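Long-range contact in dermonecrotic toxin (Pasteurella multocida, PDB 2EBF), which acts as a potent mitogen and osteolytic toxin that induces bone resorption and is associated with severe progressive atrophic rhinitis in pigs: residues A[474-487]-A[506-520]. Residues are numbered along the deposited sequence; the frame is centred on the assembly and turned at random.
Sequences YKSLYYKGNIIAEA and LLNSTPGTGRPMPGL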
# COMPACT_ATOMS: atom_id res chain seq x y z
N TYR A 474 -2.15 -12.45 5.21
CA TYR A 474 -2.17 -11.02 4.90
C TYR A 474 -1.57 -10.21 6.04
O TYR A 474 -0.82 -9.27 5.80
CB TYR A 474 -3.58 -10.54 4.50
CG TYR A 474 -4.07 -11.26 3.27
CD1 TYR A 474 -3.67 -10.85 2.00
CD2 TYR A 474 -4.85 -12.41 3.38
CE1 TYR A 474 -4.09 -11.54 0.85
CE2 TYR A 474 -5.28 -13.10 2.24
CZ TYR A 474 -4.89 -12.66 0.99
OH TYR A 474 -5.28 -13.35 -0.14
N LYS A 475 -1.90 -10.58 7.28
CA LYS A 475 -1.29 -9.93 8.45
C LYS A 475 0.22 -10.21 8.45
O LYS A 475 1.04 -9.32 8.70
CB LYS A 475 -1.94 -10.43 9.75
CG LYS A 475 -1.28 -9.92 11.04
CD LYS A 475 -1.80 -10.65 12.25
CE LYS A 475 -0.85 -10.56 13.42
NZ LYS A 475 -0.85 -9.20 14.04
N SER A 476 0.58 -11.46 8.17
CA SER A 476 2.00 -11.85 8.09
C SER A 476 2.76 -11.06 7.01
O SER A 476 3.88 -10.60 7.24
CB SER A 476 2.12 -13.36 7.83
OG SER A 476 1.60 -14.11 8.90
N LEU A 477 2.13 -10.90 5.85
CA LEU A 477 2.72 -10.14 4.73
C LEU A 477 2.90 -8.66 5.09
O LEU A 477 3.94 -8.06 4.78
CB LEU A 477 1.85 -10.28 3.48
CG LEU A 477 2.24 -9.48 2.23
CD1 LEU A 477 3.63 -9.85 1.79
CD2 LEU A 477 1.26 -9.73 1.10
N TYR A 478 1.87 -8.07 5.70
CA TYR A 478 1.90 -6.68 6.13
C TYR A 478 3.08 -6.45 7.06
O TYR A 478 3.86 -5.53 6.86
CB TYR A 478 0.58 -6.27 6.84
CG TYR A 478 0.67 -4.87 7.45
CD1 TYR A 478 1.10 -4.68 8.77
CD2 TYR A 478 0.35 -3.75 6.69
CE1 TYR A 478 1.20 -3.39 9.31
CE2 TYR A 478 0.44 -2.47 7.22
CZ TYR A 478 0.86 -2.30 8.53
OH TYR A 478 0.94 -1.02 9.05
N TYR A 479 3.20 -7.30 8.08
CA TYR A 479 4.25 -7.18 9.08
C TYR A 479 5.64 -7.38 8.47
O TYR A 479 6.55 -6.59 8.70
CB TYR A 479 3.97 -8.17 10.22
CG TYR A 479 5.05 -8.23 11.26
CD1 TYR A 479 5.25 -7.18 12.15
CD2 TYR A 479 5.89 -9.34 11.36
CE1 TYR A 479 6.25 -7.23 13.11
CE2 TYR A 479 6.89 -9.40 12.32
CZ TYR A 479 7.06 -8.34 13.19
OH TYR A 479 8.06 -8.39 14.14
N LYS A 480 5.79 -8.43 7.66
CA LYS A 480 7.07 -8.72 7.01
C LYS A 480 7.48 -7.59 6.06
O LYS A 480 8.65 -7.22 6.00
CB LYS A 480 6.98 -10.03 6.24
CG LYS A 480 8.26 -10.40 5.50
CD LYS A 480 8.07 -11.69 4.75
CE LYS A 480 9.37 -12.20 4.18
NZ LYS A 480 9.13 -13.39 3.30
N GLY A 481 6.50 -7.06 5.33
CA GLY A 481 6.76 -6.02 4.35
C GLY A 481 7.37 -4.78 4.97
O GLY A 481 8.29 -4.19 4.40
N ASN A 482 6.86 -4.37 6.13
CA ASN A 482 7.38 -3.19 6.81
C ASN A 482 8.82 -3.37 7.32
O ASN A 482 9.61 -2.42 7.35
CB ASN A 482 6.46 -2.79 7.96
CG ASN A 482 5.11 -2.25 7.49
OD1 ASN A 482 4.13 -2.30 8.23
ND2 ASN A 482 5.06 -1.74 6.26
N ILE A 483 9.15 -4.59 7.71
CA ILE A 483 10.51 -4.90 8.17
C ILE A 483 11.49 -4.90 6.99
O ILE A 483 12.56 -4.32 7.06
CB ILE A 483 10.53 -6.24 8.93
CG1 ILE A 483 9.71 -6.09 10.21
CG2 ILE A 483 11.98 -6.68 9.24
CD1 ILE A 483 9.63 -7.33 11.06
N ILE A 484 11.11 -5.56 5.91
CA ILE A 484 11.92 -5.58 4.70
C ILE A 484 12.17 -4.17 4.15
O ILE A 484 13.30 -3.83 3.79
CB ILE A 484 11.29 -6.54 3.65
CG1 ILE A 484 11.67 -7.98 4.04
CG2 ILE A 484 11.73 -6.19 2.24
CD1 ILE A 484 10.99 -9.06 3.26
N ALA A 485 11.12 -3.35 4.13
CA ALA A 485 11.24 -1.96 3.70
C ALA A 485 12.29 -1.22 4.53
O ALA A 485 13.14 -0.51 3.97
CB ALA A 485 9.87 -1.25 3.78
N GLU A 486 12.25 -1.39 5.85
CA GLU A 486 13.26 -0.74 6.71
C GLU A 486 14.67 -1.26 6.42
O GLU A 486 15.63 -0.48 6.33
CB GLU A 486 12.92 -0.89 8.19
CG GLU A 486 13.86 -0.14 9.16
CD GLU A 486 13.71 1.38 9.13
OE1 GLU A 486 12.96 1.91 8.28
OE2 GLU A 486 14.37 2.05 9.95
N ALA A 487 14.80 -2.58 6.27
CA ALA A 487 16.11 -3.19 5.99
C ALA A 487 16.71 -2.73 4.65
O ALA A 487 17.92 -2.51 4.55
CB ALA A 487 16.03 -4.71 6.04
N LEU A 506 10.75 -14.31 8.22
CA LEU A 506 11.16 -13.04 7.62
C LEU A 506 12.34 -13.24 6.67
O LEU A 506 12.50 -12.50 5.71
CB LEU A 506 11.53 -12.02 8.72
CG LEU A 506 10.47 -11.74 9.80
CD1 LEU A 506 11.03 -10.80 10.86
CD2 LEU A 506 9.17 -11.16 9.19
N LEU A 507 13.14 -14.26 6.97
CA LEU A 507 14.42 -14.50 6.29
C LEU A 507 14.28 -14.82 4.81
O LEU A 507 14.84 -14.11 3.97
CB LEU A 507 15.16 -15.65 6.98
CG LEU A 507 15.63 -15.42 8.42
CD1 LEU A 507 16.19 -16.69 9.02
CD2 LEU A 507 16.67 -14.33 8.43
N ASN A 508 13.55 -15.90 4.52
CA ASN A 508 13.33 -16.39 3.15
C ASN A 508 11.91 -16.12 2.67
O ASN A 508 11.16 -15.39 3.33
CB ASN A 508 13.65 -17.89 3.08
CG ASN A 508 15.15 -18.16 3.11
OD1 ASN A 508 15.92 -17.56 2.36
ND2 ASN A 508 15.57 -19.08 3.98
N SER A 509 11.53 -16.69 1.53
CA SER A 509 10.26 -16.36 0.89
C SER A 509 9.07 -16.87 1.68
O SER A 509 9.18 -17.83 2.44
CB SER A 509 10.20 -16.86 -0.56
OG SER A 509 11.25 -16.28 -1.33
N THR A 510 7.94 -16.18 1.52
CA THR A 510 6.67 -16.58 2.11
C THR A 510 5.57 -16.26 1.07
O THR A 510 5.84 -15.52 0.11
CB THR A 510 6.36 -15.81 3.41
OG1 THR A 510 6.60 -14.41 3.19
CG2 THR A 510 7.19 -16.34 4.60
N PRO A 511 4.37 -16.84 1.23
CA PRO A 511 3.24 -16.54 0.33
C PRO A 511 2.86 -15.06 0.23
O PRO A 511 2.69 -14.39 1.26
CB PRO A 511 2.10 -17.35 0.93
CG PRO A 511 2.77 -18.51 1.57
CD PRO A 511 3.99 -17.87 2.22
N GLY A 512 2.72 -14.56 -1.00
CA GLY A 512 2.39 -13.14 -1.23
C GLY A 512 1.17 -12.98 -2.13
O GLY A 512 0.44 -13.94 -2.39
N THR A 513 0.94 -11.76 -2.59
CA THR A 513 -0.33 -11.44 -3.29
C THR A 513 -0.21 -11.74 -4.78
O THR A 513 0.23 -10.90 -5.55
CB THR A 513 -0.73 -9.96 -3.06
OG1 THR A 513 0.40 -9.12 -3.30
CG2 THR A 513 -1.22 -9.74 -1.63
N GLY A 514 -0.61 -12.94 -5.18
CA GLY A 514 -0.53 -13.34 -6.59
C GLY A 514 0.86 -13.79 -6.99
O GLY A 514 1.11 -14.09 -8.16
N ARG A 515 1.77 -13.83 -6.02
CA ARG A 515 3.18 -14.15 -6.27
C ARG A 515 3.90 -14.29 -4.92
O ARG A 515 3.31 -14.04 -3.88
CB ARG A 515 3.84 -13.05 -7.11
CG ARG A 515 4.07 -11.75 -6.33
CD ARG A 515 4.52 -10.62 -7.22
NE ARG A 515 3.46 -10.22 -8.14
CZ ARG A 515 2.47 -9.39 -7.83
NH1 ARG A 515 2.40 -8.85 -6.61
NH2 ARG A 515 1.54 -9.10 -8.73
N PRO A 516 5.17 -14.73 -4.93
CA PRO A 516 5.84 -14.83 -3.65
C PRO A 516 6.19 -13.48 -3.03
O PRO A 516 6.39 -12.49 -3.75
CB PRO A 516 7.12 -15.63 -3.97
CG PRO A 516 6.88 -16.23 -5.37
CD PRO A 516 6.01 -15.22 -6.05
N MET A 517 6.24 -13.45 -1.70
CA MET A 517 6.90 -12.36 -0.98
C MET A 517 8.34 -12.80 -0.66
O MET A 517 8.55 -13.69 0.15
CB MET A 517 6.14 -12.07 0.32
CG MET A 517 6.85 -11.12 1.27
SD MET A 517 7.01 -9.50 0.51
CE MET A 517 7.69 -8.57 1.89
N PRO A 518 9.33 -12.17 -1.32
CA PRO A 518 10.72 -12.56 -1.08
C PRO A 518 11.10 -12.23 0.36
O PRO A 518 10.46 -11.37 0.97
CB PRO A 518 11.52 -11.68 -2.05
CG PRO A 518 10.51 -11.21 -3.06
CD PRO A 518 9.24 -11.08 -2.30
N GLY A 519 12.11 -12.90 0.89
CA GLY A 519 12.53 -12.67 2.26
C GLY A 519 13.56 -11.56 2.34
O GLY A 519 14.01 -11.04 1.31
N LEU A 520 13.96 -11.21 3.56
CA LEU A 520 14.98 -10.17 3.78
C LEU A 520 16.23 -10.49 2.99
O LEU A 520 16.91 -9.61 2.47
CB LEU A 520 15.37 -10.10 5.25
CG LEU A 520 14.50 -9.44 6.31
CD1 LEU A 520 14.78 -10.10 7.64
CD2 LEU A 520 14.77 -7.93 6.38
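K480 NZ is gripped by segment 506-520: it gives hydrogen bonds to T510 OG1 (2.7 Å) and to N508 O (2.8 Å), and weak ones to M517 O and P518 O. The contact packs helix 473-490 against the short beta hairpin of strands 510-511 and 516-517, together with the end of helix 504-507 before it and the start of helix 520-524 after it, within the C2 domain of the toxin's C-terminal region. K480 leaves the helix with CG opposite the backbone N (chi1 179°) and stays extended, which carries NZ in among the T510 hydroxyl and the backbone carbonyls. N508 O receives it at a C=O...N angle of 147°, with NZ tilted 19° from the carbonyl plane. T510 meets the lysine tip to tip, while its backbone N binds M517 O, an oxygen thereby shared between the hairpin and the lysine. The N508 side chain, bonded to Q522 and to L540 O, anchors the residue whose backbone O takes the lysine. The four oxygens would be expected to favour a charged lysine in this buried place.

The lysine's methylene chain runs between two side chains that slide past it in the opposite direction: L506 CD2 lies 3.8 Å from CB, and M517 CG is 3.7 Å from CD. M517, bent at its second torsion, lays its CE on G481 CA and I484 CD1, and its CG meets L477 CD1. At one end, T513 CG2 touches L477 CD2 and approaches the edge of the Y474 ring. Toward the other, I483 CD1 crosses L506 CD1 at about a right angle. L520 CD2 presses tightly on A487 CB at 3.5 Å.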